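Local coordinates for LPG0439 HIT-related domain-containing protein (Legionella pneumophila subsp. pneumophila, PDB 5L0L) that is of unknown function but is a piece of a predicted membrane protein holding a HIT-related domain, which may bind nucleotide-like ligands, at residues Tyr49-Arg54 / Gln88-Leu93; Ile17-Ala22 / His36-Leu41; Arg148-Gly153 / Ile167-Ile172. All coordinates share one frame; numbering follows the deposited sequence. Where two conformers were deposited one is given.

Contact 1. Residues Tyr49-Arg54 / Gln88-Leu93; sequences YRIIIR and QVYEKL
The phenol of Y90, reaching out from the last turns of helix 73-92, gives its hydroxyl hydrogen to the carbonyl of Y49, with OH 2.8 Å from Y49 O. The C=O...O angle is 148° and the hydroxyl sits tilted by 30° from the carbonyl plane, while the acceptor lies in the plane of the Y90 ring, at its edge. This one bond ties the helix to the loop that leads into strand 51-58, and it gives the phenol oxygen a partner in a buried place. I51 packs against the same hydroxyl, roughly at right angles to the bond. Its CG1 is 3.4 Å from Y90 OH and its CG2 equally near, both branches of the isoleucine resting against the oxygen from one side, and CD1 runs on to 4.0 Å from Y90 CE2. This placement depends on chi1 of 61°, which sets CG1 between the backbone N and the carbonyl carbon and leaves CG2 beside the N. The two side chains meet from opposite directions, and the ring is approached at its rim. Y49 adds a looser touch: its CB lies 4.5 Å from Y90 CE1, while its ring runs on past L93 and its OH bonds with V145 O and I142 N. Packing of this kind joins a helix to one side of the HIT-like sheet. F186 of helix 176-194 meets Y90 edge-to-face and also touches Y49, M131 of strand 128-134 touches Y90 and I51, and M86, a turn earlier on helix 73-92, lies against I51.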
loop_
_atom_site.group_PDB
_atom_site.type_symbol
_atom_site.label_atom_id
_atom_site.label_comp_id
_atom_site.label_asym_id
_atom_site.label_seq_id
_atom_site.Cartn_x
_atom_site.Cartn_y
_atom_site.Cartn_z
ATOM N N TYR A 49 -15.095 0.395 5.456
ATOM C CA TYR A 49 -15.200 -1.040 5.197
ATOM C C TYR A 49 -13.808 -1.689 5.137
ATOM O O TYR A 49 -13.516 -2.444 4.222
ATOM C CB TYR A 49 -15.997 -1.310 3.893
ATOM C CG TYR A 49 -17.317 -0.582 3.702
ATOM C CD1 TYR A 49 -18.134 -0.215 4.784
ATOM C CD2 TYR A 49 -17.760 -0.267 2.437
ATOM C CE1 TYR A 49 -19.334 0.444 4.579
ATOM C CE2 TYR A 49 -18.987 0.343 2.215
ATOM C CZ TYR A 49 -19.769 0.709 3.277
ATOM O OH TYR A 49 -20.939 1.358 3.070
ATOM N N ARG A 50 -12.936 -1.358 6.105
ATOM C CA ARG A 50 -11.564 -1.868 6.104
ATOM C C ARG A 50 -11.512 -3.384 5.970
ATOM O O ARG A 50 -12.255 -4.096 6.693
ATOM C CB ARG A 50 -10.853 -1.506 7.400
ATOM C CG ARG A 50 -10.251 -0.142 7.469
ATOM C CD ARG A 50 -9.716 0.113 8.883
ATOM N NE ARG A 50 -8.475 -0.601 9.132
ATOM C CZ ARG A 50 -7.628 -0.326 10.140
ATOM N NH1 ARG A 50 -7.927 0.578 11.071
ATOM N NH2 ARG A 50 -6.480 -0.994 10.221
ATOM N N ILE A 51 -10.617 -3.868 5.107
ATOM C CA ILE A 51 -10.235 -5.276 5.073
ATOM C C ILE A 51 -8.763 -5.444 5.441
ATOM O O ILE A 51 -7.978 -4.494 5.384
ATOM C CB ILE A 51 -10.495 -5.937 3.708
ATOM C CG1 ILE A 51 -9.688 -5.248 2.614
ATOM C CG2 ILE A 51 -11.998 -5.987 3.430
ATOM C CD1 ILE A 51 -9.683 -5.977 1.290
ATOM N N ILE A 52 -8.422 -6.653 5.857
ATOM C CA ILE A 52 -7.021 -7.075 6.035
ATOM C C ILE A 52 -6.780 -8.206 5.038
ATOM O O ILE A 52 -7.573 -9.150 4.946
ATOM C CB ILE A 52 -6.766 -7.591 7.445
ATOM C CG1 ILE A 52 -7.137 -6.528 8.493
ATOM C CG2 ILE A 52 -5.298 -8.027 7.617
ATOM C CD1 ILE A 52 -7.251 -7.077 9.907
ATOM N N ILE A 53 -5.701 -8.092 4.280
ATOM C CA ILE A 53 -5.260 -9.117 3.369
ATOM C C ILE A 53 -3.989 -9.645 3.997
ATOM O O ILE A 53 -3.053 -8.858 4.248
ATOM C CB ILE A 53 -4.953 -8.542 1.979
ATOM C CG1 ILE A 53 -6.201 -7.852 1.423
ATOM C CG2 ILE A 53 -4.423 -9.657 1.053
ATOM C CD1 ILE A 53 -6.010 -7.231 0.052
ATOM N N ARG A 54 -3.981 -10.953 4.290
ATOM C CA ARG A 54 -2.929 -11.563 5.073
ATOM C C ARG A 54 -2.379 -12.829 4.420
ATOM O O ARG A 54 -3.129 -13.661 3.908
ATOM C CB ARG A 54 -3.434 -11.842 6.496
ATOM C CG ARG A 54 -2.499 -12.667 7.380
ATOM C CD ARG A 54 -2.814 -14.127 7.259
ATOM N NE ARG A 54 -2.051 -14.972 8.198
ATOM C CZ ARG A 54 -2.467 -15.362 9.411
ATOM N NH1 ARG A 54 -3.650 -15.001 9.916
ATOM N NH2 ARG A 54 -1.676 -16.138 10.125
ATOM N N GLN A 88 -10.726 -3.873 -7.024
ATOM C CA GLN A 88 -11.877 -3.851 -7.917
ATOM C C GLN A 88 -13.212 -3.978 -7.187
ATOM O O GLN A 88 -14.225 -3.471 -7.682
ATOM C CB GLN A 88 -11.717 -4.896 -9.026
ATOM C CG GLN A 88 -10.418 -4.683 -9.839
ATOM C CD GLN A 88 -10.286 -3.278 -10.387
ATOM O OE1 GLN A 88 -11.043 -2.874 -11.288
ATOM N NE2 GLN A 88 -9.364 -2.492 -9.819
ATOM N N VAL A 89 -13.219 -4.613 -6.018
ATOM C CA VAL A 89 -14.424 -4.661 -5.209
ATOM C C VAL A 89 -14.775 -3.246 -4.700
ATOM O O VAL A 89 -15.918 -2.818 -4.799
ATOM C CB VAL A 89 -14.300 -5.658 -4.058
ATOM C CG1 VAL A 89 -15.483 -5.532 -3.135
ATOM C CG2 VAL A 89 -14.153 -7.067 -4.606
ATOM N N TYR A 90 -13.780 -2.498 -4.188
ATOM C CA TYR A 90 -14.021 -1.126 -3.765
ATOM C C TYR A 90 -14.508 -0.258 -4.932
ATOM O O TYR A 90 -15.454 0.531 -4.796
ATOM C CB TYR A 90 -12.768 -0.523 -3.100
ATOM C CG TYR A 90 -12.529 -1.122 -1.751
ATOM C CD1 TYR A 90 -13.159 -0.599 -0.620
ATOM C CD2 TYR A 90 -11.762 -2.260 -1.612
ATOM C CE1 TYR A 90 -12.966 -1.153 0.622
ATOM C CE2 TYR A 90 -11.582 -2.849 -0.385
ATOM C CZ TYR A 90 -12.175 -2.301 0.734
ATOM O OH TYR A 90 -11.984 -2.895 1.958
ATOM N N GLU A 91 -13.874 -0.430 -6.091
ATOM C CA GLU A 91 -14.256 0.308 -7.307
ATOM C C GLU A 91 -15.726 0.035 -7.668
ATOM O O GLU A 91 -16.475 0.976 -7.934
ATOM C CB GLU A 91 -13.335 -0.072 -8.488
ATOM C CG GLU A 91 -13.486 0.800 -9.728
ATOM C CD GLU A 91 -12.745 2.135 -9.638
ATOM O OE1 GLU A 91 -13.258 3.099 -10.282
ATOM O OE2 GLU A 91 -11.644 2.224 -8.984
ATOM N N LYS A 92 -16.140 -1.228 -7.640
ATOM C CA LYS A 92 -17.533 -1.602 -7.953
ATOM C C LYS A 92 -18.574 -1.134 -6.932
ATOM O O LYS A 92 -19.773 -1.166 -7.198
ATOM C CB LYS A 92 -17.653 -3.106 -8.034
ATOM C CG LYS A 92 -17.117 -3.712 -9.298
ATOM C CD LYS A 92 -17.010 -5.195 -9.081
ATOM C CE LYS A 92 -18.366 -5.863 -9.165
ATOM N NZ LYS A 92 -18.203 -7.300 -8.972
ATOM N N LEU A 93 -18.118 -0.816 -5.733
ATOM C CA LEU A 93 -18.937 -0.153 -4.711
ATOM C C LEU A 93 -19.009 1.367 -4.849
ATOM O O LEU A 93 -19.810 1.996 -4.164
ATOM C CB LEU A 93 -18.460 -0.527 -3.307
ATOM C CG LEU A 93 -18.644 -1.976 -2.904
ATOM C CD1 LEU A 93 -17.825 -2.284 -1.669
ATOM C CD2 LEU A 93 -20.143 -2.285 -2.688
#

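Contact 2. Residues Ile17-Ala22 / His36-Leu41; sequences IDYTRA and HYSVIL
Y19 lays its ring against S38 and I40 of strand 35-41, part of the antiparallel six-stranded sheet of this HIT-related fold; the tyrosine belongs to a type I beta turn, D18 to R21, in the loop before strand 25-31. The tight part is small. S38 CB comes within 3.5 Å of Y19 CE2, and S38 OG stands over one face of the ring without a hydrogen bond to it. I40 meets the ring differently, at the edge and near its plane, its branch methyl doing the touching. CB of Y19 already points at the strand, and chi1 of 74°, with CG between the backbone N and the carbonyl carbon, lays the ring on S38 with its edge at I40. V28 and L56, on the strands 25-31 and 51-58, also touch Y19, so the ring spans three neighbouring strands. The loose side is the rest of the turn and the residue after it: R21 and A22 are exposed, and no hydrogen bond crosses between the two segments. There R21 NH2 pairs with D18 OD2 in a salt bridge of 2.8 Å whose hydrogen bond is weak, bent to 118°. Closer to the ring, T20 CG2 sits 3.5 Å above the plane of Y19, offset toward its rim.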
loop_
_atom_site.group_PDB
_atom_site.type_symbol
_atom_site.label_atom_id
_atom_site.label_comp_id
_atom_site.label_asym_id
_atom_site.label_seq_id
_atom_site.Cartn_x
_atom_site.Cartn_y
_atom_site.Cartn_z
ATOM N N ILE A 17 -3.803 -17.311 14.325
ATOM C CA ILE A 17 -3.864 -18.633 13.714
ATOM C C ILE A 17 -5.326 -18.993 13.481
ATOM O O ILE A 17 -5.689 -19.363 12.362
ATOM C CB ILE A 17 -3.111 -19.697 14.571
ATOM C CG1 ILE A 17 -1.614 -19.315 14.668
ATOM C CG2 ILE A 17 -3.299 -21.110 13.991
ATOM C CD1 ILE A 17 -0.763 -20.224 15.532
ATOM N N ASP A 18 -6.159 -18.855 14.520
ATOM C CA ASP A 18 -7.614 -19.094 14.409
ATOM C C ASP A 18 -8.272 -17.811 13.881
ATOM O O ASP A 18 -9.116 -17.183 14.550
ATOM C CB ASP A 18 -8.206 -19.533 15.759
ATOM C CG ASP A 18 -9.671 -20.000 15.656
ATOM O OD1 ASP A 18 -10.200 -20.210 14.534
ATOM O OD2 ASP A 18 -10.303 -20.144 16.722
ATOM N N TYR A 19 -7.875 -17.435 12.669
ATOM C CA TYR A 19 -8.227 -16.109 12.127
ATOM C C TYR A 19 -9.689 -15.926 11.753
ATOM O O TYR A 19 -10.147 -14.756 11.662
ATOM C CB TYR A 19 -7.348 -15.754 10.925
ATOM C CG TYR A 19 -7.671 -16.499 9.643
ATOM C CD1 TYR A 19 -7.085 -17.736 9.339
ATOM C CD2 TYR A 19 -8.540 -15.936 8.712
ATOM C CE1 TYR A 19 -7.386 -18.392 8.150
ATOM C CE2 TYR A 19 -8.845 -16.582 7.542
ATOM C CZ TYR A 19 -8.266 -17.800 7.254
ATOM O OH TYR A 19 -8.603 -18.397 6.068
ATOM N N THR A 20 -10.412 -17.045 11.534
ATOM C CA THR A 20 -11.845 -16.968 11.131
ATOM C C THR A 20 -12.802 -16.826 12.301
ATOM O O THR A 20 -13.964 -16.499 12.065
ATOM C CB THR A 20 -12.350 -18.182 10.285
ATOM O OG1 THR A 20 -12.406 -19.358 11.108
ATOM C CG2 THR A 20 -11.467 -18.430 9.051
ATOM N N ARG A 21 -12.327 -17.044 13.536
ATOM C CA ARG A 21 -13.197 -17.039 14.730
ATOM C C ARG A 21 -13.895 -15.709 14.975
ATOM O O ARG A 21 -15.011 -15.691 15.487
ATOM C CB ARG A 21 -12.413 -17.433 16.005
ATOM C CG ARG A 21 -13.287 -17.639 17.252
ATOM C CD ARG A 21 -12.461 -18.009 18.483
ATOM N NE ARG A 21 -11.410 -17.004 18.748
ATOM C CZ ARG A 21 -10.099 -17.236 18.923
ATOM N NH1 ARG A 21 -9.280 -16.198 19.146
ATOM N NH2 ARG A 21 -9.583 -18.472 18.909
ATOM N N ALA A 22 -13.259 -14.599 14.601
ATOM C CA ALA A 22 -13.902 -13.282 14.690
ATOM C C ALA A 22 -15.157 -13.156 13.813
ATOM O O ALA A 22 -15.951 -12.232 14.025
ATOM C CB ALA A 22 -12.902 -12.171 14.373
ATOM N N HIS A 36 -0.896 -18.847 -0.237
ATOM C CA HIS A 36 -2.288 -18.749 0.246
ATOM C C HIS A 36 -2.465 -17.473 1.077
ATOM O O HIS A 36 -1.658 -17.212 1.985
ATOM C CB HIS A 36 -2.628 -19.934 1.141
ATOM C CG HIS A 36 -2.363 -21.263 0.511
ATOM N ND1 HIS A 36 -3.075 -21.720 -0.577
ATOM C CD2 HIS A 36 -1.449 -22.224 0.800
ATOM C CE1 HIS A 36 -2.605 -22.910 -0.934
ATOM N NE2 HIS A 36 -1.623 -23.236 -0.115
ATOM N N TYR A 37 -3.531 -16.734 0.802
ATOM C CA TYR A 37 -3.837 -15.447 1.467
ATOM C C TYR A 37 -5.288 -15.410 1.942
ATOM O O TYR A 37 -6.159 -15.974 1.275
ATOM C CB TYR A 37 -3.599 -14.280 0.493
ATOM C CG TYR A 37 -2.179 -14.216 -0.019
ATOM C CD1 TYR A 37 -1.791 -14.970 -1.116
ATOM C CD2 TYR A 37 -1.220 -13.439 0.623
ATOM C CE1 TYR A 37 -0.489 -14.943 -1.594
ATOM C CE2 TYR A 37 0.096 -13.412 0.160
ATOM C CZ TYR A 37 0.457 -14.188 -0.934
ATOM O OH TYR A 37 1.754 -14.169 -1.383
ATOM N N SER A 38 -5.546 -14.803 3.100
ATOM C CA SER A 38 -6.894 -14.556 3.591
ATOM C C SER A 38 -7.285 -13.100 3.390
ATOM O O SER A 38 -6.436 -12.217 3.446
ATOM C CB SER A 38 -7.040 -14.900 5.073
ATOM O OG SER A 38 -6.256 -14.076 5.877
ATOM N N VAL A 39 -8.548 -12.880 3.084
ATOM C CA VAL A 39 -9.150 -11.574 3.002
ATOM C C VAL A 39 -10.288 -11.547 4.014
ATOM O O VAL A 39 -11.242 -12.330 3.899
ATOM C CB VAL A 39 -9.676 -11.283 1.588
ATOM C CG1 VAL A 39 -10.366 -9.934 1.559
ATOM C CG2 VAL A 39 -8.528 -11.399 0.552
ATOM N N ILE A 40 -10.209 -10.661 5.015
ATOM C CA ILE A 40 -11.242 -10.562 6.048
ATOM C C ILE A 40 -11.617 -9.099 6.268
ATOM O O ILE A 40 -10.797 -8.201 6.036
ATOM C CB ILE A 40 -10.805 -11.226 7.404
ATOM C CG1 ILE A 40 -9.799 -10.357 8.160
ATOM C CG2 ILE A 40 -10.209 -12.621 7.172
ATOM C CD1 ILE A 40 -9.436 -10.895 9.528
ATOM N N LEU A 41 -12.842 -8.838 6.713
ATOM C CA LEU A 41 -13.150 -7.497 7.216
ATOM C C LEU A 41 -12.422 -7.319 8.557
ATOM O O LEU A 41 -12.303 -8.268 9.352
ATOM C CB LEU A 41 -14.651 -7.250 7.378
ATOM C CG LEU A 41 -15.417 -7.026 6.092
ATOM C CD1 LEU A 41 -16.907 -7.156 6.387
ATOM C CD2 LEU A 41 -15.122 -5.650 5.485
#

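Contact 3. Residues Arg148-Gly153 / Ile167-Ile172; sequences RGPEPG and INQHAI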
loop_
_atom_site.group_PDB
_atom_site.type_symbol
_atom_site.label_atom_id
_atom_site.label_comp_id
_atom_site.label_asym_id
_atom_site.label_seq_id
_atom_site.Cartn_x
_atom_site.Cartn_y
_atom_site.Cartn_z
ATOM N N ARG A 148 -18.377 5.690 6.911
ATOM C CA ARG A 148 -17.592 6.244 8.003
ATOM C C ARG A 148 -16.168 6.577 7.552
ATOM O O ARG A 148 -15.841 6.487 6.360
ATOM C CB ARG A 148 -17.605 5.313 9.235
ATOM C CG ARG A 148 -19.018 4.998 9.721
ATOM C CD ARG A 148 -18.926 3.788 10.626
ATOM N NE ARG A 148 -20.180 3.505 11.259
ATOM C CZ ARG A 148 -20.998 2.485 10.995
ATOM N NH1 ARG A 148 -20.756 1.567 10.069
ATOM N NH2 ARG A 148 -22.123 2.430 11.682
ATOM N N GLY A 149 -15.319 7.002 8.479
ATOM C CA GLY A 149 -13.990 7.486 8.130
ATOM C C GLY A 149 -14.046 8.986 7.854
ATOM O O GLY A 149 -15.128 9.585 7.818
ATOM N N PRO A 150 -12.878 9.635 7.747
ATOM C CA PRO A 150 -12.838 11.070 7.511
ATOM C C PRO A 150 -13.244 11.433 6.095
ATOM O O PRO A 150 -13.132 10.614 5.161
ATOM C CB PRO A 150 -11.379 11.457 7.837
ATOM C CG PRO A 150 -10.617 10.204 7.833
ATOM C CD PRO A 150 -11.552 9.050 7.958
ATOM N N GLU A 151 -13.684 12.675 5.913
ATOM C CA GLU A 151 -14.015 13.142 4.564
ATOM C C GLU A 151 -12.815 13.066 3.605
ATOM O O GLU A 151 -11.703 13.281 4.047
ATOM C CB GLU A 151 -14.500 14.594 4.600
ATOM C CG GLU A 151 -15.894 14.700 5.140
ATOM C CD GLU A 151 -16.329 16.134 5.362
ATOM O OE1 GLU A 151 -15.590 17.063 5.013
ATOM O OE2 GLU A 151 -17.441 16.280 5.878
ATOM N N PRO A 152 -13.040 12.757 2.315
ATOM C CA PRO A 152 -11.979 12.760 1.291
ATOM C C PRO A 152 -11.150 14.018 1.320
ATOM O O PRO A 152 -11.683 15.113 1.565
ATOM C CB PRO A 152 -12.754 12.601 -0.019
ATOM C CG PRO A 152 -13.938 11.802 0.377
ATOM C CD PRO A 152 -14.316 12.329 1.726
ATOM N N GLY A 153 -9.849 13.831 1.171
ATOM C CA GLY A 153 -8.853 14.888 1.365
ATOM C C GLY A 153 -8.078 14.762 2.651
ATOM O O GLY A 153 -6.900 15.153 2.707
ATOM N N ILE A 167 -4.644 11.372 18.992
ATOM C CA ILE A 167 -5.064 11.711 17.647
ATOM C C ILE A 167 -6.547 12.066 17.650
ATOM O O ILE A 167 -7.183 12.018 18.675
ATOM C CB ILE A 167 -4.734 10.585 16.654
ATOM C CG1 ILE A 167 -5.443 9.285 17.039
ATOM C CG2 ILE A 167 -3.216 10.361 16.607
ATOM C CD1 ILE A 167 -5.430 8.242 15.944
ATOM N N ASN A 168 -7.066 12.455 16.498
ATOM C CA ASN A 168 -8.433 12.888 16.402
ATOM C C ASN A 168 -9.336 11.903 15.671
ATOM O O ASN A 168 -10.336 12.332 15.090
ATOM C CB ASN A 168 -8.482 14.242 15.715
ATOM C CG ASN A 168 -9.484 15.162 16.371
ATOM O OD1 ASN A 168 -9.296 15.549 17.545
ATOM N ND2 ASN A 168 -10.561 15.508 15.654
ATOM N N GLN A 169 -8.949 10.624 15.658
ATOM C CA GLN A 169 -9.784 9.541 15.151
ATOM C C GLN A 169 -9.660 8.361 16.062
ATOM O O GLN A 169 -8.705 8.244 16.801
ATOM C CB GLN A 169 -9.322 9.081 13.753
ATOM C CG GLN A 169 -9.474 10.136 12.693
ATOM C CD GLN A 169 -8.794 9.746 11.383
ATOM O OE1 GLN A 169 -8.845 8.598 10.956
ATOM N NE2 GLN A 169 -8.188 10.725 10.735
ATOM N N HIS A 170 -10.615 7.446 15.972
ATOM C CA HIS A 170 -10.508 6.174 16.665
ATOM C C HIS A 170 -11.246 5.082 15.889
ATOM O O HIS A 170 -12.137 5.363 15.089
ATOM C CB HIS A 170 -11.073 6.270 18.091
ATOM C CG HIS A 170 -12.516 6.619 18.120
ATOM N ND1 HIS A 170 -13.504 5.674 17.968
ATOM C CD2 HIS A 170 -13.146 7.810 18.184
ATOM C CE1 HIS A 170 -14.685 6.263 17.977
ATOM N NE2 HIS A 170 -14.492 7.561 18.127
ATOM N N ALA A 171 -10.872 3.849 16.164
ATOM C CA ALA A 171 -11.527 2.712 15.533
ATOM C C ALA A 171 -12.981 2.658 15.984
ATOM O O ALA A 171 -13.290 3.011 17.131
ATOM C CB ALA A 171 -10.818 1.433 15.912
ATOM N N ILE A 172 -13.856 2.197 15.097
ATOM C CA ILE A 172 -15.267 1.992 15.404
ATOM C C ILE A 172 -15.598 0.501 15.307
ATOM O O ILE A 172 -15.483 -0.096 14.227
ATOM C CB ILE A 172 -16.192 2.807 14.480
ATOM C CG1 ILE A 172 -15.883 4.298 14.713
ATOM C CG2 ILE A 172 -17.667 2.485 14.770
ATOM C CD1 ILE A 172 -16.637 5.229 13.835
#
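This is a surface contact between two irregular pieces of the long connection from strand 128-134 to helix 176-194, made by two separate side-chain pairs with no hydrogen bond between the segments. P150 and Q169 form the first. The proline ring presents CG to the flat amide, 3.8 Å from Q169 NE2 and 3.9 Å from Q169 OE1, and the two side chains cross at about a right angle. Extended beyond CG (chi2 170°), the glutamine carries its amide across to the proline, and the amide's rotation is set from outside: OE1 accepts from D157 N and R47 NH1, NE2 donates to M155 O. Thus the polar atoms are bound elsewhere while the proline packs on the same group. In the second pair R148 and I172 meet through aliphatic carbons, with R148 CD 4.2 Å from I172 CD1. The arginine runs straight from CG to NE past the isoleucine, and I172 CG2 lies obliquely to its guanidinium, whose charge is met by a salt bridge from NH2 to E178 OE1. C46 touches both R148 and I172, P150 O accepts from R134 NH1 at the end of strand 128-134, and E178 carries the link from R148 on to helix 176-194.

How the contacts relate
From the N terminus, contact 2 comes first: 36-41 returns to 17-22, closing a loop that contains strand 25-31 and laying the loop before it on the sheet. Contact 1 follows and ties the end of helix 73-92 to the start of strand 51-58 in the same sheet. Contact 3 closes last, within the connection between strand 128-134 and helix 176-194. The three run in series; none nests or crosses. Contacts 1 and 2 meet directly, since strands 35-41 and 51-58 are sheet neighbours: R54 O lies 2.8 Å from S38 N, a probable hydrogen bond. Contact 3 stands apart, its centre about 17 Å from that of contact 1 and 24 Å from that of contact 2.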